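PDB 5K04: uncharacterized protein from Candida albicans, which probably serves as the non-catalytic subunit of the NatB N-terminal acetyltransferase complex, wrapping round the NAT3 subunit that accompanies it in the coenzyme A-bound assembly. Local coordinates for residues L375-I380 against N408-L413; L415-S420 against S554-L559; R592-F597 against L620-K625. All blocks are in the same frame, centred on the assembly; numbering follows the deposited sequence.

Interaction 1: L375-I380 against N408-L413; sequences LTLRTI and NYKLKL
Leu-377 projects from the helix of residues 375-380 toward the start of the helix that carries 408-413, and its two methyl branches divide the work. CD2 comes up against the root of Lys-410, 3.9 Å from Lys-410 CB, and also touches CE of the same lysine. The other branch, CD1, meets Leu-411 CD2 at 4.1 Å; here the two leucines slide past one another, running in opposite directions, whereas Leu-377 and Lys-410 cross nearly at a right angle. The leucine reaches both partners because its CG stands anti to the backbone N (chi1 -179°), so the fork is carried out toward the second helix.

Lys-410 is the amphipathic member of the trio. Bends at chi3 and chi4 bring its CE back to the methyl that CB already touches, while NZ forms a salt bridge with Glu-374, one residue before 375-380, so that the charged end ties the same two helices together beside the apolar contact. Lys-410 also packs on Gln-83 of the NAT3 chain.

The next shell secures the backbone at Leu-411. Asn-408 is the N-cap of its helix: OD1 accepts from Leu-411 N at 3.2 Å, a nearly straight bond by its N-H angle of 166°, although the donor lies well above the carbonyl plane. Asp-405 in turn holds the amide ND2 of Asn-408.

Helix 388-404 lies between these two in sequence and packs on Thr-376 and Ile-380. Such successive helix-on-helix packing is consistent with a TPR-like scaffold, here with an N-capped helix facing the partner subunit.

Interaction 2: L415-S420 against S554-L559; sequences LMKLYS and SEWNGL
Glu-555 opens the contact, since its carboxylate meets Lys-417 of the helix segment 415-420. The glutamate lies on a short 3-10 turn that starts at Ser-554, whose hydroxyl is held by Asp-551. The CG of Glu-555 sits between the backbone N and the carbonyl carbon (chi1 83°), and a bend at chi2 swings the carboxylate toward the helix. There OE2 accepts from Lys-417 NZ at 3.0 Å, a hydrogen-bonded salt bridge that uses the anti lone pair, the one turned away from OE1. The two side chains cross at about a right angle. A bend at chi3 in the lysine leaves CD, CE and NZ all near that oxygen, with Lys-417 CD 3.6 Å from Glu-555 OE2.

Trp-556 comes next and reaches the same ammonium group, its NE1 lying 4.0 Å from Lys-417 NZ, obliquely to the indole. Trp-414, on the same helix just before 415-420, links the two elements: it stacks edge-to-face with Trp-556, makes a cation-pi contact with Lys-417 and donates from NE1 to the carbonyl of Glu-555.

From Trp-556 to Leu-559 the chain makes a type II beta turn, closed by Leu-559 N bonding to Trp-556 O at 2.8 Å. Asn-557 OD1 accepts a hydrogen bond from Gln-53 NE2 of the NAT3 chain. Gly-558 takes a positive phi of 84°, at which a beta carbon would press on the preceding carbonyl oxygen. Leu-559 then packs on Leu-377 and Arg-378.

All three touching residues are buried, so the ammonium and carboxylate probably compensate one another inside the protein. With the aromatic ring of Trp-414 also contacting the lysine, this setting would be expected to stabilise the charged forms of both partners.

Interaction 3: R592-F597 against L620-K625; sequences RLLKVF and LLKITK
Leu-594 and Lys-622 cross at a slant, the leucine approaching the lysine near its backbone. Its CD1 comes to 3.7 Å from Lys-622 CG and also lies near the alpha carbon, so the methyl settles against the helix surface. The second branch, CD2, turns toward Leu-621 and touches CB at 4.0 Å, likewise at a slant. One leucine fork thus straddles two consecutive residues of the helix segment 620-625. With CG anti to the carbonyl carbon (chi1 -81°), Leu-594 directs both methyls across to that helix.

Lys-622 offers only aliphatic surface here. Its chi1 of -109° departs from the usual staggered values, its chain bends again at chi3 and chi4, and the residue stays partly exposed even as its CG touches the leucine methyl. Leu-621, by contrast, is buried, and Val-584 and Leu-679 pack round it from helices 571-584 and 661-682.

Within 620-625, the carbonyl of Leu-620 is doubly used: Thr-624 N reaches it through the helix backbone, while Thr-624 OG1 donates to it at 2.8 Å from the opposite face of its plane.

The segments lie on successive antiparallel helices, 591-601 and 608-625, joined by a short connection into a helical hairpin; with helix 571-584 covering Leu-593 and Leu-594, the packing is consistent with an alpha-solenoid.

In the fold
All three contacts are buried, and among their touching residues only Lys-622 of interaction 3 is partly exposed; their chemistry nevertheless differs. Interactions 1 and 3 are mainly apolar helix packing, while interaction 2 relies on a buried ion pair. Interactions 1 and 2 are neighbours, their centres about 7 Å apart, and share helix 409-419: its beginning meets helix 372-383 and its later turns meet the loop 554-559. That loop also returns to interaction 1, for Arg-378 NH2 lies 2.8 Å from Gly-558 O, probably hydrogen-bonded, and both sites border the NAT3 chain. Interaction 3 stands apart, its centre about 39 Å from that of interaction 2, and meets no other chain.

Interaction 1: L375-I380 against N408-L413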
loop_
_atom_site.group_PDB
_atom_site.type_symbol
_atom_site.label_atom_id
_atom_site.label_comp_id
_atom_site.label_asym_id
_atom_site.label_seq_id
_atom_site.Cartn_x
_atom_site.Cartn_y
_atom_site.Cartn_z
ATOM N N LEU A 375 -12.729 -9.652 -22.533
ATOM C CA LEU A 375 -12.448 -10.798 -23.390
ATOM C C LEU A 375 -11.108 -10.651 -24.105
ATOM O O LEU A 375 -10.315 -11.602 -24.148
ATOM C CB LEU A 375 -13.583 -10.974 -24.403
ATOM C CG LEU A 375 -14.905 -11.304 -23.711
ATOM C CD1 LEU A 375 -15.953 -11.884 -24.667
ATOM C CD2 LEU A 375 -14.629 -12.279 -22.577
ATOM N N THR A 376 -10.835 -9.459 -24.653
ATOM C CA THR A 376 -9.602 -9.261 -25.411
ATOM C C THR A 376 -8.371 -9.388 -24.515
ATOM O O THR A 376 -7.354 -9.966 -24.929
ATOM C CB THR A 376 -9.627 -7.905 -26.133
ATOM O OG1 THR A 376 -9.686 -6.819 -25.196
ATOM C CG2 THR A 376 -10.826 -7.829 -27.040
ATOM N N LEU A 377 -8.447 -8.878 -23.278
ATOM C CA LEU A 377 -7.312 -9.013 -22.366
ATOM C C LEU A 377 -7.034 -10.483 -22.058
ATOM O O LEU A 377 -5.886 -10.938 -22.124
ATOM C CB LEU A 377 -7.562 -8.215 -21.086
ATOM C CG LEU A 377 -6.440 -8.244 -20.035
ATOM C CD1 LEU A 377 -5.143 -7.654 -20.583
ATOM C CD2 LEU A 377 -6.867 -7.520 -18.782
ATOM N N ARG A 378 -8.085 -11.255 -21.774
ATOM C CA ARG A 378 -7.931 -12.698 -21.616
ATOM C C ARG A 378 -7.285 -13.329 -22.850
ATOM O O ARG A 378 -6.391 -14.172 -22.738
ATOM C CB ARG A 378 -9.299 -13.338 -21.333
ATOM C CG ARG A 378 -9.778 -13.217 -19.884
ATOM C CD ARG A 378 -11.232 -13.639 -19.737
ATOM N NE ARG A 378 -11.686 -13.654 -18.342
ATOM C CZ ARG A 378 -11.979 -14.757 -17.644
ATOM N NH1 ARG A 378 -11.869 -15.959 -18.199
ATOM N NH2 ARG A 378 -12.387 -14.658 -16.381
ATOM N N THR A 379 -7.733 -12.937 -24.044
ATOM C CA THR A 379 -7.090 -13.452 -25.245
ATOM C C THR A 379 -5.628 -13.030 -25.294
ATOM O O THR A 379 -4.750 -13.844 -25.592
ATOM C CB THR A 379 -7.840 -12.982 -26.495
ATOM O OG1 THR A 379 -9.186 -13.464 -26.453
ATOM C CG2 THR A 379 -7.172 -13.539 -27.750
ATOM N N ILE A 380 -5.341 -11.770 -24.962
ATOM C CA ILE A 380 -3.962 -11.306 -25.041
ATOM C C ILE A 380 -3.104 -12.022 -24.008
ATOM O O ILE A 380 -2.004 -12.498 -24.317
ATOM C CB ILE A 380 -3.905 -9.775 -24.891
ATOM C CG1 ILE A 380 -4.379 -9.112 -26.185
ATOM C CG2 ILE A 380 -2.506 -9.320 -24.563
ATOM C CD1 ILE A 380 -4.553 -7.595 -26.086
ATOM N N ASN A 408 -9.052 2.383 -19.620
ATOM C CA ASN A 408 -9.040 1.018 -19.118
ATOM C C ASN A 408 -7.707 0.771 -18.438
ATOM O O ASN A 408 -6.675 0.638 -19.100
ATOM C CB ASN A 408 -9.275 0.021 -20.241
ATOM C CG ASN A 408 -9.448 -1.404 -19.724
ATOM O OD1 ASN A 408 -8.750 -1.843 -18.802
ATOM N ND2 ASN A 408 -10.397 -2.124 -20.305
ATOM N N TYR A 409 -7.732 0.714 -17.107
ATOM C CA TYR A 409 -6.492 0.644 -16.351
ATOM C C TYR A 409 -5.830 -0.723 -16.482
ATOM O O TYR A 409 -4.596 -0.809 -16.497
ATOM C CB TYR A 409 -6.752 1.009 -14.884
ATOM C CG TYR A 409 -7.505 -0.020 -14.068
ATOM C CD1 TYR A 409 -6.866 -1.147 -13.563
ATOM C CD2 TYR A 409 -8.850 0.144 -13.770
ATOM C CE1 TYR A 409 -7.548 -2.092 -12.803
ATOM C CE2 TYR A 409 -9.550 -0.818 -13.011
ATOM C CZ TYR A 409 -8.897 -1.927 -12.536
ATOM O OH TYR A 409 -9.567 -2.864 -11.767
ATOM N N LYS A 410 -6.614 -1.801 -16.584
ATOM C CA LYS A 410 -5.995 -3.117 -16.696
ATOM C C LYS A 410 -5.151 -3.206 -17.957
ATOM O O LYS A 410 -4.038 -3.740 -17.930
ATOM C CB LYS A 410 -7.050 -4.227 -16.665
ATOM C CG LYS A 410 -7.681 -4.414 -15.285
ATOM C CD LYS A 410 -8.273 -5.801 -15.108
ATOM C CE LYS A 410 -9.434 -6.060 -16.020
ATOM N NZ LYS A 410 -10.568 -5.172 -15.741
ATOM N N LEU A 411 -5.655 -2.669 -19.066
ATOM C CA LEU A 411 -4.869 -2.663 -20.294
ATOM C C LEU A 411 -3.611 -1.833 -20.115
ATOM O O LEU A 411 -2.546 -2.190 -20.637
ATOM C CB LEU A 411 -5.695 -2.130 -21.473
ATOM C CG LEU A 411 -7.015 -2.810 -21.864
ATOM C CD1 LEU A 411 -7.710 -2.059 -23.037
ATOM C CD2 LEU A 411 -6.809 -4.275 -22.220
ATOM N N LYS A 412 -3.722 -0.710 -19.390
ATOM C CA LYS A 412 -2.568 0.151 -19.136
ATOM C C LYS A 412 -1.516 -0.561 -18.294
ATOM O O LYS A 412 -0.317 -0.504 -18.602
ATOM C CB LYS A 412 -3.022 1.431 -18.447
ATOM C CG LYS A 412 -3.726 2.404 -19.377
ATOM C CD LYS A 412 -4.045 3.696 -18.682
ATOM C CE LYS A 412 -4.678 4.710 -19.642
ATOM N NZ LYS A 412 -4.792 6.023 -18.919
ATOM N N LEU A 413 -1.948 -1.251 -17.235
ATOM C CA LEU A 413 -0.984 -1.948 -16.385
ATOM C C LEU A 413 -0.244 -3.005 -17.183
ATOM O O LEU A 413 0.979 -3.144 -17.062
ATOM C CB LEU A 413 -1.689 -2.585 -15.186
ATOM C CG LEU A 413 -2.365 -1.622 -14.210
ATOM C CD1 LEU A 413 -3.071 -2.389 -13.116
ATOM C CD2 LEU A 413 -1.362 -0.694 -13.629
#

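Interaction 2: L415-S420 against S554-L559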
loop_
_atom_site.group_PDB
_atom_site.type_symbol
_atom_site.label_atom_id
_atom_site.label_comp_id
_atom_site.label_asym_id
_atom_site.label_seq_id
_atom_site.Cartn_x
_atom_site.Cartn_y
_atom_site.Cartn_z
ATOM N N LEU A 415 0.247 -3.087 -20.456
ATOM C CA LEU A 415 1.145 -2.407 -21.382
ATOM C C LEU A 415 2.475 -2.070 -20.708
ATOM O O LEU A 415 3.548 -2.246 -21.302
ATOM C CB LEU A 415 0.471 -1.141 -21.921
ATOM C CG LEU A 415 1.274 -0.363 -22.960
ATOM C CD1 LEU A 415 1.668 -1.306 -24.116
ATOM C CD2 LEU A 415 0.483 0.835 -23.470
ATOM N N MET A 416 2.422 -1.603 -19.454
ATOM C CA MET A 416 3.658 -1.342 -18.718
ATOM C C MET A 416 4.435 -2.631 -18.459
ATOM O O MET A 416 5.665 -2.655 -18.601
ATOM C CB MET A 416 3.351 -0.597 -17.416
ATOM C CG MET A 416 3.125 0.899 -17.624
ATOM S SD MET A 416 3.135 1.937 -16.181
ATOM C CE MET A 416 1.717 1.282 -15.431
ATOM N N LYS A 417 3.733 -3.724 -18.126
ATOM C CA LYS A 417 4.412 -5.007 -17.902
ATOM C C LYS A 417 5.147 -5.467 -19.156
ATOM O O LYS A 417 6.292 -5.920 -19.078
ATOM C CB LYS A 417 3.409 -6.076 -17.446
ATOM C CG LYS A 417 2.759 -5.765 -16.111
ATOM C CD LYS A 417 1.761 -6.839 -15.643
ATOM C CE LYS A 417 2.375 -8.228 -15.583
ATOM N NZ LYS A 417 1.431 -9.204 -14.945
ATOM N N LEU A 418 4.493 -5.366 -20.324
ATOM C CA LEU A 418 5.137 -5.763 -21.578
ATOM C C LEU A 418 6.368 -4.905 -21.856
ATOM O O LEU A 418 7.443 -5.434 -22.154
ATOM C CB LEU A 418 4.158 -5.664 -22.752
ATOM C CG LEU A 418 2.891 -6.536 -22.814
ATOM C CD1 LEU A 418 2.366 -6.665 -24.251
ATOM C CD2 LEU A 418 3.109 -7.882 -22.242
ATOM N N TYR A 419 6.222 -3.570 -21.754
ATOM C CA TYR A 419 7.357 -2.670 -21.930
ATOM C C TYR A 419 8.478 -2.994 -20.962
ATOM O O TYR A 419 9.655 -2.745 -21.268
ATOM C CB TYR A 419 6.942 -1.216 -21.721
ATOM C CG TYR A 419 6.274 -0.525 -22.900
ATOM C CD1 TYR A 419 6.709 -0.726 -24.209
ATOM C CD2 TYR A 419 5.231 0.363 -22.693
ATOM C CE1 TYR A 419 6.093 -0.066 -25.284
ATOM C CE2 TYR A 419 4.607 0.998 -23.738
ATOM C CZ TYR A 419 5.033 0.788 -25.036
ATOM O OH TYR A 419 4.395 1.451 -26.057
ATOM N N SER A 420 8.129 -3.524 -19.784
ATOM C CA SER A 420 9.129 -3.861 -18.778
ATOM C C SER A 420 9.965 -5.060 -19.190
ATOM O O SER A 420 10.967 -5.340 -18.526
ATOM C CB SER A 420 8.460 -4.145 -17.433
ATOM O OG SER A 420 8.038 -5.501 -17.347
ATOM N N SER A 554 -4.213 -6.195 -9.300
ATOM C CA SER A 554 -5.208 -5.366 -9.981
ATOM C C SER A 554 -5.263 -5.637 -11.479
ATOM O O SER A 554 -6.340 -5.563 -12.076
ATOM C CB SER A 554 -4.929 -3.888 -9.711
ATOM O OG SER A 554 -5.083 -3.618 -8.329
ATOM N N GLU A 555 -4.130 -5.975 -12.106
ATOM C CA GLU A 555 -4.156 -6.258 -13.539
ATOM C C GLU A 555 -4.778 -7.610 -13.856
ATOM O O GLU A 555 -4.913 -7.943 -15.042
ATOM C CB GLU A 555 -2.738 -6.158 -14.124
ATOM C CG GLU A 555 -1.846 -7.393 -13.971
ATOM C CD GLU A 555 -1.064 -7.409 -12.671
ATOM O OE1 GLU A 555 -1.611 -6.921 -11.663
ATOM O OE2 GLU A 555 0.090 -7.915 -12.652
ATOM N N TRP A 556 -5.167 -8.373 -12.827
ATOM C CA TRP A 556 -5.787 -9.689 -12.962
ATOM C C TRP A 556 -7.242 -9.697 -12.528
ATOM O O TRP A 556 -7.851 -10.773 -12.474
ATOM C CB TRP A 556 -5.031 -10.731 -12.133
ATOM C CG TRP A 556 -3.639 -11.033 -12.604
ATOM C CD1 TRP A 556 -2.464 -10.565 -12.068
ATOM C CD2 TRP A 556 -3.267 -11.883 -13.696
ATOM N NE1 TRP A 556 -1.391 -11.072 -12.755
ATOM C CE2 TRP A 556 -1.848 -11.892 -13.756
ATOM C CE3 TRP A 556 -3.991 -12.642 -14.625
ATOM C CZ2 TRP A 556 -1.137 -12.613 -14.730
ATOM C CZ3 TRP A 556 -3.285 -13.368 -15.593
ATOM C CH2 TRP A 556 -1.868 -13.346 -15.632
ATOM N N ASN A 557 -7.802 -8.533 -12.199
ATOM C CA ASN A 557 -9.150 -8.453 -11.648
ATOM C C ASN A 557 -10.160 -8.962 -12.663
ATOM O O ASN A 557 -10.250 -8.438 -13.775
ATOM C CB ASN A 557 -9.469 -7.014 -11.252
ATOM C CG ASN A 557 -10.539 -6.925 -10.186
ATOM O OD1 ASN A 557 -10.287 -7.206 -9.018
ATOM N ND2 ASN A 557 -11.738 -6.521 -10.583
ATOM N N GLY A 558 -10.897 -10.009 -12.285
ATOM C CA GLY A 558 -11.832 -10.641 -13.189
ATOM C C GLY A 558 -11.212 -11.661 -14.107
ATOM O O GLY A 558 -11.926 -12.251 -14.931
ATOM N N LEU A 559 -9.903 -11.879 -14.002
ATOM C CA LEU A 559 -9.207 -12.919 -14.741
ATOM C C LEU A 559 -8.663 -13.937 -13.758
ATOM O O LEU A 559 -8.524 -13.668 -12.563
ATOM C CB LEU A 559 -8.040 -12.371 -15.569
ATOM C CG LEU A 559 -8.218 -11.318 -16.654
ATOM C CD1 LEU A 559 -8.518 -9.952 -16.066
ATOM C CD2 LEU A 559 -6.930 -11.266 -17.430
#

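Interaction 3: R592-F597 against L620-K625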
loop_
_atom_site.group_PDB
_atom_site.type_symbol
_atom_site.label_atom_id
_atom_site.label_comp_id
_atom_site.label_asym_id
_atom_site.label_seq_id
_atom_site.Cartn_x
_atom_site.Cartn_y
_atom_site.Cartn_z
ATOM N N ARG A 592 30.952 -3.914 10.128
ATOM C CA ARG A 592 29.618 -4.401 10.462
ATOM C C ARG A 592 28.698 -4.393 9.240
ATOM O O ARG A 592 27.915 -5.327 9.031
ATOM C CB ARG A 592 29.056 -3.540 11.595
ATOM C CG ARG A 592 27.612 -3.790 12.023
ATOM C CD ARG A 592 27.119 -2.619 12.888
ATOM N NE ARG A 592 26.970 -1.377 12.120
ATOM C CZ ARG A 592 27.859 -0.380 12.075
ATOM N NH1 ARG A 592 28.994 -0.452 12.767
ATOM N NH2 ARG A 592 27.612 0.702 11.333
ATOM N N LEU A 593 28.773 -3.344 8.422
ATOM C CA LEU A 593 27.924 -3.286 7.235
ATOM C C LEU A 593 28.371 -4.286 6.173
ATOM O O LEU A 593 27.538 -4.846 5.457
ATOM C CB LEU A 593 27.925 -1.870 6.672
ATOM C CG LEU A 593 27.257 -0.825 7.555
ATOM C CD1 LEU A 593 27.346 0.539 6.882
ATOM C CD2 LEU A 593 25.816 -1.222 7.840
ATOM N N LEU A 594 29.682 -4.522 6.062
ATOM C CA LEU A 594 30.190 -5.491 5.100
ATOM C C LEU A 594 29.837 -6.917 5.496
ATOM O O LEU A 594 29.649 -7.772 4.627
ATOM C CB LEU A 594 31.699 -5.323 4.962
ATOM C CG LEU A 594 32.082 -4.181 4.020
ATOM C CD1 LEU A 594 33.553 -3.937 4.091
ATOM C CD2 LEU A 594 31.650 -4.490 2.575
ATOM N N LYS A 595 29.742 -7.189 6.796
ATOM C CA LYS A 595 29.288 -8.497 7.247
ATOM C C LYS A 595 27.836 -8.736 6.855
ATOM O O LYS A 595 27.482 -9.823 6.381
ATOM C CB LYS A 595 29.480 -8.618 8.758
ATOM C CG LYS A 595 30.947 -8.762 9.173
ATOM C CD LYS A 595 31.094 -8.672 10.685
ATOM C CE LYS A 595 32.549 -8.554 11.094
ATOM N NZ LYS A 595 32.676 -8.432 12.576
ATOM N N VAL A 596 26.980 -7.729 7.029
ATOM C CA VAL A 596 25.608 -7.845 6.547
ATOM C C VAL A 596 25.603 -8.062 5.038
ATOM O O VAL A 596 24.913 -8.950 4.522
ATOM C CB VAL A 596 24.796 -6.602 6.954
ATOM C CG1 VAL A 596 23.421 -6.641 6.344
ATOM C CG2 VAL A 596 24.698 -6.515 8.474
ATOM N N PHE A 597 26.401 -7.269 4.317
ATOM C CA PHE A 597 26.499 -7.386 2.863
ATOM C C PHE A 597 26.843 -8.813 2.456
ATOM O O PHE A 597 26.225 -9.389 1.555
ATOM C CB PHE A 597 27.565 -6.408 2.350
ATOM C CG PHE A 597 27.578 -6.231 0.847
ATOM C CD1 PHE A 597 28.152 -7.180 0.016
ATOM C CD2 PHE A 597 27.033 -5.104 0.278
ATOM C CE1 PHE A 597 28.167 -7.006 -1.361
ATOM C CE2 PHE A 597 27.038 -4.923 -1.096
ATOM C CZ PHE A 597 27.605 -5.879 -1.915
ATOM N N LEU A 620 35.507 -4.224 -3.759
ATOM C CA LEU A 620 35.820 -2.811 -3.931
ATOM C C LEU A 620 35.703 -2.064 -2.612
ATOM O O LEU A 620 36.560 -1.236 -2.276
ATOM C CB LEU A 620 34.889 -2.201 -4.979
ATOM C CG LEU A 620 34.996 -0.687 -5.196
ATOM C CD1 LEU A 620 36.405 -0.306 -5.665
ATOM C CD2 LEU A 620 33.930 -0.188 -6.174
ATOM N N LEU A 621 34.652 -2.359 -1.844
ATOM C CA LEU A 621 34.402 -1.647 -0.601
ATOM C C LEU A 621 35.365 -2.088 0.491
ATOM O O LEU A 621 35.825 -1.260 1.282
ATOM C CB LEU A 621 32.951 -1.866 -0.180
ATOM C CG LEU A 621 31.941 -1.418 -1.245
ATOM C CD1 LEU A 621 30.553 -1.958 -0.949
ATOM C CD2 LEU A 621 31.903 0.101 -1.340
ATOM N N LYS A 622 35.684 -3.388 0.535
ATOM C CA LYS A 622 36.622 -3.910 1.529
ATOM C C LYS A 622 38.001 -3.275 1.372
ATOM O O LYS A 622 38.657 -2.925 2.360
ATOM C CB LYS A 622 36.706 -5.438 1.411
ATOM C CG LYS A 622 36.053 -6.193 2.572
ATOM C CD LYS A 622 36.541 -7.631 2.671
ATOM C CE LYS A 622 37.384 -7.894 3.906
ATOM N NZ LYS A 622 36.582 -8.283 5.099
ATOM N N ILE A 623 38.434 -3.096 0.125
ATOM C CA ILE A 623 39.749 -2.548 -0.184
ATOM C C ILE A 623 39.817 -1.052 0.097
ATOM O O ILE A 623 40.872 -0.536 0.481
ATOM C CB ILE A 623 40.049 -2.871 -1.654
ATOM C CG1 ILE A 623 40.619 -4.271 -1.801
ATOM C CG2 ILE A 623 40.919 -1.856 -2.287
ATOM C CD1 ILE A 623 40.470 -4.746 -3.213
ATOM N N THR A 624 38.710 -0.336 -0.074
ATOM C CA THR A 624 38.686 1.111 0.117
ATOM C C THR A 624 38.194 1.553 1.491
ATOM O O THR A 624 38.588 2.627 1.950
ATOM C CB THR A 624 37.800 1.761 -0.945
ATOM O OG1 THR A 624 36.494 1.169 -0.899
ATOM C CG2 THR A 624 38.414 1.553 -2.330
ATOM N N LYS A 625 37.369 0.756 2.171
ATOM C CA LYS A 625 36.678 1.222 3.369
ATOM C C LYS A 625 37.034 0.415 4.615
ATOM O O LYS A 625 36.417 0.620 5.669
ATOM C CB LYS A 625 35.157 1.193 3.146
ATOM C CG LYS A 625 34.681 1.923 1.886
ATOM C CD LYS A 625 34.915 3.417 2.005
ATOM C CE LYS A 625 34.258 3.968 3.258
ATOM N NZ LYS A 625 34.380 5.437 3.340
#